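Local coordinates for sensor protein, Kinase (Polaromonas sp. JS666, PDB 3GRC) that probably receives a phosphoryl group on a CheY-like receiver domain, as part of a sensor kinase in two-component signalling, at residues 53-58 / 119-124; 106-111 / 115-120; 67-72 / 81-86. One frame throughout, in Å; residues are numbered along the deposited sequence.

The three contacts fasten helices to one five-stranded parallel sheet. Contacts 1 and 2 both use helix 114-128, on one face: contact 1 takes it to the central strand 53-56, contact 2 to the edge strand 106-108, and their centres are about 7 Å apart. Contact 3 brings helix 65-73 onto the other face at strand 82-86, which runs between those two strands; its centre is about 9 Å from that of contact 1 and 15 Å from that of contact 2. Along the chain contact 3 falls within the long interval spanned by contact 1, and both its segments precede those of contact 2. Together they cover parts of both faces of the sheet in a receiver domain.

Contact 1: 53-58 / 119-124; sequences AMTVDL and LSLHRA
In the CheY-like receiver fold the last helix lies against the middle of the sheet, and here helix 114-128 does so by setting Leu121 against Ala53 and Thr55 of strand 53-56. The junction is small, burying 117 Å² over both sides, and is wholly apolar. One methyl does the touching: Leu121 CD2 stands 4.0 Å from Ala53 CB and 4.3 Å from Thr55 CG2, the two partners lying at roughly a right angle as seen from CD2. Leu121 CG is anti to its own carbonyl carbon (chi1 -76°), which carries the branch off the helix and onto the sheet. Ala53 offers its single methyl toward the helix, and with so short a side chain the backbones come to 7.3 Å between Ala53 CA and Leu121 CA. Thr55 presents its methyl branch to the leucine. One turn on, Ala124 also points at the strand but stays farther off, reaching Ala82 instead, while Leu121 also touches Val84 and Phe31. Met54, a selenomethionine between the two contacting strand residues, projects from the opposite face and meets Leu68 and Leu72 of helix 65-73, so the strand is covered from both faces. Beyond the end of the strand lies Asp57, whose OD1 is hydrogen-bonded to Asn59 N and Ser87 OG and whose place just after the third strand is that of the phosphoacceptor aspartate of receiver domains, a role it probably shares. The leucine contact is remote from Asp57, which takes no part in it, and lies in the buried layer between helix and central strand, in the three-layer alpha/beta/alpha sandwich of the (beta/alpha)5 receiver fold.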
loop_
_atom_site.group_PDB
_atom_site.type_symbol
_atom_site.label_atom_id
_atom_site.label_comp_id
_atom_site.label_asym_id
_atom_site.label_seq_id
_atom_site.Cartn_x
_atom_site.Cartn_y
_atom_site.Cartn_z
ATOM N N ALA A 53 -7.437 0.797 -2.354
ATOM C CA ALA A 53 -6.097 1.248 -2.042
ATOM C C ALA A 53 -5.111 0.090 -1.950
ATOM O O ALA A 53 -5.489 -1.072 -1.973
ATOM C CB ALA A 53 -6.107 2.020 -0.730
HETATM N N MSE A 54 -3.837 0.430 -1.861
HETATM C CA MSE A 54 -2.749 -0.536 -1.734
HETATM C C MSE A 54 -1.832 -0.123 -0.595
HETATM O O MSE A 54 -1.637 1.073 -0.345
HETATM C CB MSE A 54 -1.903 -0.602 -3.026
HETATM C CG MSE A 54 -0.629 -1.457 -2.933
HETATM SE SE MSE A 54 0.270 -1.653 -4.695
HETATM C CE MSE A 54 1.695 -2.898 -4.088
ATOM N N THR A 55 -1.289 -1.104 0.114
ATOM C CA THR A 55 -0.316 -0.823 1.160
ATOM C C THR A 55 0.967 -1.352 0.542
ATOM O O THR A 55 0.975 -2.434 -0.060
ATOM C CB THR A 55 -0.615 -1.568 2.485
ATOM O OG1 THR A 55 -0.464 -2.980 2.306
ATOM C CG2 THR A 55 -2.026 -1.264 2.943
ATOM N N VAL A 56 2.049 -0.593 0.679
ATOM C CA VAL A 56 3.317 -0.993 0.093
ATOM C C VAL A 56 4.509 -1.080 1.029
ATOM O O VAL A 56 4.831 -0.146 1.757
ATOM C CB VAL A 56 3.705 -0.050 -1.053
ATOM C CG1 VAL A 56 5.053 -0.461 -1.647
ATOM C CG2 VAL A 56 2.621 -0.066 -2.104
ATOM N N ASP A 57 5.168 -2.225 0.979
ATOM C CA ASP A 57 6.363 -2.475 1.761
ATOM C C ASP A 57 7.503 -1.918 0.912
ATOM O O ASP A 57 7.612 -2.235 -0.270
ATOM C CB ASP A 57 6.537 -3.982 1.950
ATOM C CG ASP A 57 7.817 -4.345 2.678
ATOM O OD1 ASP A 57 8.499 -3.432 3.208
ATOM O OD2 ASP A 57 8.130 -5.564 2.732
ATOM N N LEU A 58 8.345 -1.086 1.501
ATOM C CA LEU A 58 9.452 -0.508 0.765
ATOM C C LEU A 58 10.548 -1.520 0.436
ATOM O O LEU A 58 11.193 -1.427 -0.607
ATOM C CB LEU A 58 10.038 0.651 1.557
ATOM C CG LEU A 58 9.896 2.042 0.943
ATOM C CD1 LEU A 58 8.468 2.283 0.475
ATOM C CD2 LEU A 58 10.315 3.074 1.973
ATOM N N LEU A 119 -7.045 4.758 9.956
ATOM C CA LEU A 119 -7.348 6.169 9.747
ATOM C C LEU A 119 -6.733 6.646 8.431
ATOM O O LEU A 119 -7.421 7.245 7.598
ATOM C CB LEU A 119 -6.811 7.012 10.903
ATOM C CG LEU A 119 -7.005 8.525 10.762
ATOM C CD1 LEU A 119 -8.500 8.849 10.634
ATOM C CD2 LEU A 119 -6.405 9.233 11.966
ATOM N N SER A 120 -5.443 6.365 8.249
ATOM C CA SER A 120 -4.723 6.742 7.033
ATOM C C SER A 120 -5.366 6.174 5.764
ATOM O O SER A 120 -5.507 6.888 4.777
ATOM C CB SER A 120 -3.257 6.294 7.104
ATOM O OG SER A 120 -2.536 6.992 8.107
ATOM N N LEU A 121 -5.759 4.904 5.767
ATOM C CA LEU A 121 -6.389 4.354 4.563
ATOM C C LEU A 121 -7.706 5.077 4.258
ATOM O O LEU A 121 -7.980 5.398 3.107
ATOM C CB LEU A 121 -6.614 2.839 4.690
ATOM C CG LEU A 121 -5.356 1.976 4.529
ATOM C CD1 LEU A 121 -5.614 0.591 5.084
ATOM C CD2 LEU A 121 -4.943 1.894 3.068
ATOM N N HIS A 122 -8.517 5.334 5.283
ATOM C CA HIS A 122 -9.783 6.050 5.089
ATOM C C HIS A 122 -9.499 7.427 4.492
ATOM O O HIS A 122 -10.131 7.826 3.518
ATOM C CB HIS A 122 -10.533 6.207 6.418
ATOM C CG HIS A 122 -11.308 4.988 6.815
ATOM N ND1 HIS A 122 -11.569 4.668 8.130
ATOM C CD2 HIS A 122 -11.864 4.012 6.068
ATOM C CE1 HIS A 122 -12.253 3.536 8.174
ATOM N NE2 HIS A 122 -12.445 3.116 6.940
ATOM N N ARG A 123 -8.544 8.139 5.089
ATOM C CA ARG A 123 -8.128 9.459 4.627
ATOM C C ARG A 123 -7.661 9.371 3.177
ATOM O O ARG A 123 -8.154 10.095 2.312
ATOM C CB ARG A 123 -6.957 9.984 5.473
ATOM C CG ARG A 123 -7.277 11.126 6.428
ATOM C CD ARG A 123 -8.215 10.676 7.526
ATOM N NE ARG A 123 -8.515 11.732 8.495
ATOM C CZ ARG A 123 -7.613 12.327 9.273
ATOM N NH1 ARG A 123 -6.329 11.988 9.207
ATOM N NH2 ARG A 123 -8.003 13.259 10.136
ATOM N N ALA A 124 -6.707 8.478 2.922
ATOM C CA ALA A 124 -6.140 8.311 1.583
ATOM C C ALA A 124 -7.181 8.022 0.509
ATOM O O ALA A 124 -7.146 8.604 -0.578
ATOM C CB ALA A 124 -5.091 7.215 1.597
#

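Contact 2: 106-111 / 115-120; sequences TWLEKP and NLLILS
Leu108 supplies the apolar part of this contact, its two methyls parting to meet two successive residues of helix 114-128. Leu108 CD2 lies 3.6 Å from Leu116 CD2, and the two side chains pass at a slant. Leu108 CD1 settles 3.7 Å from Leu117 CA, with Leu117 CD1 3.9 Å away from the same Leu108 methyl; here the side chains are nearly perpendicular. Leu108 CG is anti to the carbonyl carbon (chi1 -59°), an orientation that projects the fork off the strand onto the helix. Leu117 also packs on Leu22 and Met25 of helix 16-28. Strand 106-108 and helix 114-128 are the last strand and last helix of the receiver fold; the strand and segment 115-120 run almost antiparallel, at 161°, with axes 10.0 Å apart. The cis peptide between Lys110 and Pro111 lies in the connection, at the lysine-proline pair characteristic of receiver domains, and Lys110 NZ forms a salt bridge with Glu13.

The polar interactions gather around Ser120. Its OG donates to Leu116 O at 2.8 Å, approaching from 36° out of the carbonyl plane, while Ser120 N binds that oxygen from the opposite face, so the two bonds grip it from both sides. Thr106 OG1 lies 3.6 Å from Ser120 OG without bonding to it, and the threonine methyl CG2 packs beside that hydroxyl. Replacing Ser120 by an alanine would probably leave Leu116 O with one fewer donor and open a small gap beside the Thr106 methyl and Leu108 CD2. A water supplies the polar link between the segments: it donates to Ser120 O at 2.6 Å and is hydrogen-bonded to Thr106 OG1 at 2.9 Å.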
loop_
_atom_site.group_PDB
_atom_site.type_symbol
_atom_site.label_atom_id
_atom_site.label_comp_id
_atom_site.label_asym_id
_atom_site.label_seq_id
_atom_site.Cartn_x
_atom_site.Cartn_y
_atom_site.Cartn_z
ATOM N N THR A 106 0.418 8.400 2.925
ATOM C CA THR A 106 1.074 8.354 4.222
ATOM C C THR A 106 2.164 7.301 4.242
ATOM O O THR A 106 2.028 6.250 3.628
ATOM C CB THR A 106 0.092 7.981 5.354
ATOM O OG1 THR A 106 -1.198 8.550 5.103
ATOM C CG2 THR A 106 0.614 8.503 6.685
ATOM N N TRP A 107 3.235 7.599 4.969
ATOM C CA TRP A 107 4.367 6.701 5.126
ATOM C C TRP A 107 4.338 6.225 6.578
ATOM O O TRP A 107 4.626 6.994 7.495
ATOM C CB TRP A 107 5.675 7.443 4.838
ATOM C CG TRP A 107 5.741 8.003 3.449
ATOM C CD1 TRP A 107 4.995 9.031 2.943
ATOM C CD2 TRP A 107 6.570 7.556 2.383
ATOM N NE1 TRP A 107 5.324 9.264 1.630
ATOM C CE2 TRP A 107 6.329 8.368 1.256
ATOM C CE3 TRP A 107 7.564 6.560 2.263
ATOM C CZ2 TRP A 107 6.956 8.211 0.029
ATOM C CZ3 TRP A 107 8.208 6.388 1.036
ATOM C CH2 TRP A 107 7.917 7.229 -0.056
ATOM N N LEU A 108 3.978 4.963 6.780
ATOM C CA LEU A 108 3.878 4.379 8.116
ATOM C C LEU A 108 5.036 3.449 8.444
ATOM O O LEU A 108 5.449 2.641 7.615
ATOM C CB LEU A 108 2.564 3.593 8.261
ATOM C CG LEU A 108 1.262 4.363 8.047
ATOM C CD1 LEU A 108 0.058 3.482 8.378
ATOM C CD2 LEU A 108 1.270 5.584 8.941
ATOM N N GLU A 109 5.533 3.554 9.671
ATOM C CA GLU A 109 6.630 2.712 10.128
ATOM C C GLU A 109 6.142 1.422 10.796
ATOM O O GLU A 109 4.956 1.235 11.035
ATOM C CB GLU A 109 7.506 3.490 11.127
ATOM C CG GLU A 109 8.250 4.675 10.510
ATOM C CD GLU A 109 9.153 5.399 11.494
ATOM O OE1 GLU A 109 8.636 5.918 12.510
ATOM O OE2 GLU A 109 10.381 5.452 11.243
ATOM N N LYS A 110 7.082 0.528 11.062
ATOM C CA LYS A 110 6.810 -0.719 11.753
ATOM C C LYS A 110 7.653 -0.569 13.022
ATOM O O LYS A 110 8.755 -0.025 12.972
ATOM C CB LYS A 110 7.294 -1.919 10.936
ATOM C CG LYS A 110 6.457 -2.240 9.681
ATOM C CD LYS A 110 7.108 -3.345 8.884
ATOM C CE LYS A 110 6.400 -3.621 7.559
ATOM N NZ LYS A 110 7.119 -4.641 6.711
ATOM N N PRO A 111 7.139 -1.016 14.181
ATOM C CA PRO A 111 5.831 -1.651 14.401
ATOM C C PRO A 111 4.654 -0.774 13.978
ATOM O O PRO A 111 4.629 0.425 14.226
ATOM C CB PRO A 111 5.841 -1.939 15.905
ATOM C CG PRO A 111 6.661 -0.825 16.457
ATOM C CD PRO A 111 7.814 -0.754 15.464
ATOM N N ASN A 115 -4.355 1.976 14.626
ATOM C CA ASN A 115 -5.290 3.089 14.506
ATOM C C ASN A 115 -4.888 4.024 13.379
ATOM O O ASN A 115 -5.726 4.449 12.581
ATOM C CB ASN A 115 -5.346 3.864 15.821
ATOM C CG ASN A 115 -5.857 3.015 16.956
ATOM O OD1 ASN A 115 -7.005 2.570 16.935
ATOM N ND2 ASN A 115 -5.005 2.763 17.948
ATOM N N LEU A 116 -3.600 4.347 13.320
ATOM C CA LEU A 116 -3.112 5.241 12.284
ATOM C C LEU A 116 -3.260 4.546 10.935
ATOM O O LEU A 116 -3.557 5.184 9.942
ATOM C CB LEU A 116 -1.652 5.637 12.547
ATOM C CG LEU A 116 -1.012 6.706 11.637
ATOM C CD1 LEU A 116 -1.834 7.975 11.621
ATOM C CD2 LEU A 116 0.408 7.002 12.123
ATOM N N LEU A 117 -3.095 3.226 10.900
ATOM C CA LEU A 117 -3.236 2.517 9.628
ATOM C C LEU A 117 -4.632 2.642 9.046
ATOM O O LEU A 117 -4.795 2.983 7.876
ATOM C CB LEU A 117 -2.911 1.027 9.776
ATOM C CG LEU A 117 -3.233 0.152 8.550
ATOM C CD1 LEU A 117 -2.379 0.578 7.374
ATOM C CD2 LEU A 117 -2.984 -1.317 8.879
ATOM N N ILE A 118 -5.637 2.341 9.863
ATOM C CA ILE A 118 -7.020 2.387 9.413
ATOM C C ILE A 118 -7.413 3.830 9.085
ATOM O O ILE A 118 -7.997 4.093 8.039
ATOM C CB ILE A 118 -7.954 1.784 10.483
ATOM C CG1 ILE A 118 -7.425 0.398 10.909
ATOM C CG2 ILE A 118 -9.377 1.665 9.936
ATOM C CD1 ILE A 118 -7.291 -0.631 9.776
ATOM N N LEU A 119 -7.045 4.758 9.956
ATOM C CA LEU A 119 -7.348 6.169 9.747
ATOM C C LEU A 119 -6.733 6.646 8.431
ATOM O O LEU A 119 -7.421 7.245 7.598
ATOM C CB LEU A 119 -6.811 7.012 10.903
ATOM C CG LEU A 119 -7.005 8.525 10.762
ATOM C CD1 LEU A 119 -8.500 8.849 10.634
ATOM C CD2 LEU A 119 -6.405 9.233 11.966
ATOM N N SER A 120 -5.443 6.365 8.249
ATOM C CA SER A 120 -4.723 6.742 7.033
ATOM C C SER A 120 -5.366 6.174 5.764
ATOM O O SER A 120 -5.507 6.888 4.777
ATOM C CB SER A 120 -3.257 6.294 7.104
ATOM O OG SER A 120 -2.536 6.992 8.107
HETATM O O HOH W 1 -3.985 8.991 4.435
#

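Contact 3: 67-72 / 81-86; sequences SLIRAL and LAIVVV
Ile69, on the face of helix 65-73 turned to the sheet, meets Ile83 and Val85 of strand 82-86. Its CB points at the strand and splits into two arms. Ile69 CG2, the short one, ends 4.0 Å from Ile83 CD1. The long one leaves through CG1, anti to the carbonyl carbon (chi1 -64°), and runs on extended to CD1. That terminal methyl reaches the next contacting strand residue, lying 3.8 Å from Val85 CG2, and also touches Ile83 CG2 at 4.1 Å from Ile69 CD1. The two isoleucines lie alongside one another, pointing opposite ways, each meeting the other with both CG2 and CD1, whereas Ile69 crosses Val85 nearly at a right angle. One turn further along, Leu72 CD1 comes within 4.0 Å of Ile83 CD1, so that Ile83 CD1 touches both Leu72 and Ile69. Leu72 also packs on Met54 and on Leu43 of helix 39-48. The axes of 67-72 and 82-86 are 11.1 Å apart and run nearly antiparallel, at 172°. Strand 82-86 lies beside strand 53-56 and parallel to it, so helix 65-73 links neighbouring strands in the beta-alpha-beta crossover of the receiver fold.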
loop_
_atom_site.group_PDB
_atom_site.type_symbol
_atom_site.label_atom_id
_atom_site.label_comp_id
_atom_site.label_asym_id
_atom_site.label_seq_id
_atom_site.Cartn_x
_atom_site.Cartn_y
_atom_site.Cartn_z
ATOM N N SER A 67 9.919 1.872 -6.700
ATOM C CA SER A 67 9.882 1.516 -8.116
ATOM C C SER A 67 8.470 1.069 -8.486
ATOM O O SER A 67 7.945 1.416 -9.549
ATOM C CB SER A 67 10.866 0.376 -8.399
ATOM O OG SER A 67 10.646 -0.171 -9.689
ATOM N N LEU A 68 7.865 0.283 -7.603
ATOM C CA LEU A 68 6.512 -0.204 -7.812
ATOM C C LEU A 68 5.545 0.974 -7.878
ATOM O O LEU A 68 4.735 1.066 -8.797
ATOM C CB LEU A 68 6.111 -1.141 -6.675
ATOM C CG LEU A 68 4.639 -1.560 -6.581
ATOM C CD1 LEU A 68 4.117 -2.047 -7.928
ATOM C CD2 LEU A 68 4.522 -2.647 -5.526
ATOM N N ILE A 69 5.648 1.885 -6.911
ATOM C CA ILE A 69 4.758 3.043 -6.865
ATOM C C ILE A 69 4.904 3.943 -8.096
ATOM O O ILE A 69 3.907 4.446 -8.620
ATOM C CB ILE A 69 4.977 3.874 -5.572
ATOM C CG1 ILE A 69 4.599 3.037 -4.348
ATOM C CG2 ILE A 69 4.109 5.114 -5.597
ATOM C CD1 ILE A 69 4.915 3.692 -3.025
ATOM N N ARG A 70 6.136 4.143 -8.551
ATOM C CA ARG A 70 6.379 4.960 -9.733
ATOM C C ARG A 70 5.683 4.329 -10.934
ATOM O O ARG A 70 5.021 5.022 -11.708
ATOM C CB ARG A 70 7.878 5.079 -10.022
ATOM C CG ARG A 70 8.617 6.013 -9.084
ATOM C CD ARG A 70 10.071 6.215 -9.498
ATOM N NE ARG A 70 10.799 7.041 -8.532
ATOM C CZ ARG A 70 10.460 8.283 -8.181
ATOM N NH1 ARG A 70 9.393 8.877 -8.712
ATOM N NH2 ARG A 70 11.192 8.937 -7.290
ATOM N N ALA A 71 5.828 3.012 -11.076
ATOM C CA ALA A 71 5.218 2.289 -12.187
ATOM C C ALA A 71 3.697 2.440 -12.163
ATOM O O ALA A 71 3.065 2.614 -13.206
ATOM C CB ALA A 71 5.611 0.812 -12.129
ATOM N N LEU A 72 3.109 2.390 -10.969
ATOM C CA LEU A 72 1.657 2.538 -10.828
ATOM C C LEU A 72 1.157 3.937 -11.210
ATOM O O LEU A 72 0.074 4.089 -11.777
ATOM C CB LEU A 72 1.239 2.211 -9.391
ATOM C CG LEU A 72 1.384 0.738 -9.003
ATOM C CD1 LEU A 72 1.374 0.592 -7.493
ATOM C CD2 LEU A 72 0.258 -0.056 -9.634
ATOM N N LEU A 81 -5.057 5.496 -7.596
ATOM C CA LEU A 81 -5.195 4.472 -6.564
ATOM C C LEU A 81 -4.532 4.969 -5.272
ATOM O O LEU A 81 -3.346 5.308 -5.268
ATOM C CB LEU A 81 -4.524 3.177 -7.033
ATOM C CG LEU A 81 -4.438 2.027 -6.033
ATOM C CD1 LEU A 81 -5.835 1.502 -5.716
ATOM C CD2 LEU A 81 -3.559 0.934 -6.611
ATOM N N ALA A 82 -5.287 5.030 -4.180
ATOM C CA ALA A 82 -4.705 5.499 -2.920
ATOM C C ALA A 82 -3.624 4.505 -2.473
ATOM O O ALA A 82 -3.815 3.301 -2.566
ATOM C CB ALA A 82 -5.790 5.646 -1.850
ATOM N N ILE A 83 -2.482 5.025 -2.028
ATOM C CA ILE A 83 -1.376 4.195 -1.593
ATOM C C ILE A 83 -0.819 4.635 -0.235
ATOM O O ILE A 83 -0.592 5.822 -0.004
ATOM C CB ILE A 83 -0.220 4.236 -2.604
ATOM C CG1 ILE A 83 -0.675 3.690 -3.951
ATOM C CG2 ILE A 83 0.971 3.445 -2.057
ATOM C CD1 ILE A 83 0.450 3.510 -4.948
ATOM N N VAL A 84 -0.608 3.666 0.652
ATOM C CA VAL A 84 -0.045 3.901 1.980
ATOM C C VAL A 84 1.190 3.008 2.103
ATOM O O VAL A 84 1.104 1.792 1.927
ATOM C CB VAL A 84 -1.056 3.516 3.122
ATOM C CG1 VAL A 84 -0.368 3.556 4.471
ATOM C CG2 VAL A 84 -2.244 4.461 3.123
ATOM N N VAL A 85 2.341 3.606 2.392
ATOM C CA VAL A 85 3.563 2.830 2.558
ATOM C C VAL A 85 3.607 2.354 4.011
ATOM O O VAL A 85 3.359 3.136 4.930
ATOM C CB VAL A 85 4.834 3.686 2.282
ATOM C CG1 VAL A 85 6.069 2.960 2.782
ATOM C CG2 VAL A 85 4.964 3.966 0.810
ATOM N N VAL A 86 3.893 1.070 4.206
ATOM C CA VAL A 86 3.996 0.478 5.538
ATOM C C VAL A 86 5.300 -0.281 5.430
ATOM O O VAL A 86 5.366 -1.345 4.810
ATOM C CB VAL A 86 2.849 -0.519 5.837
ATOM C CG1 VAL A 86 2.993 -1.056 7.263
ATOM C CG2 VAL A 86 1.494 0.156 5.645
#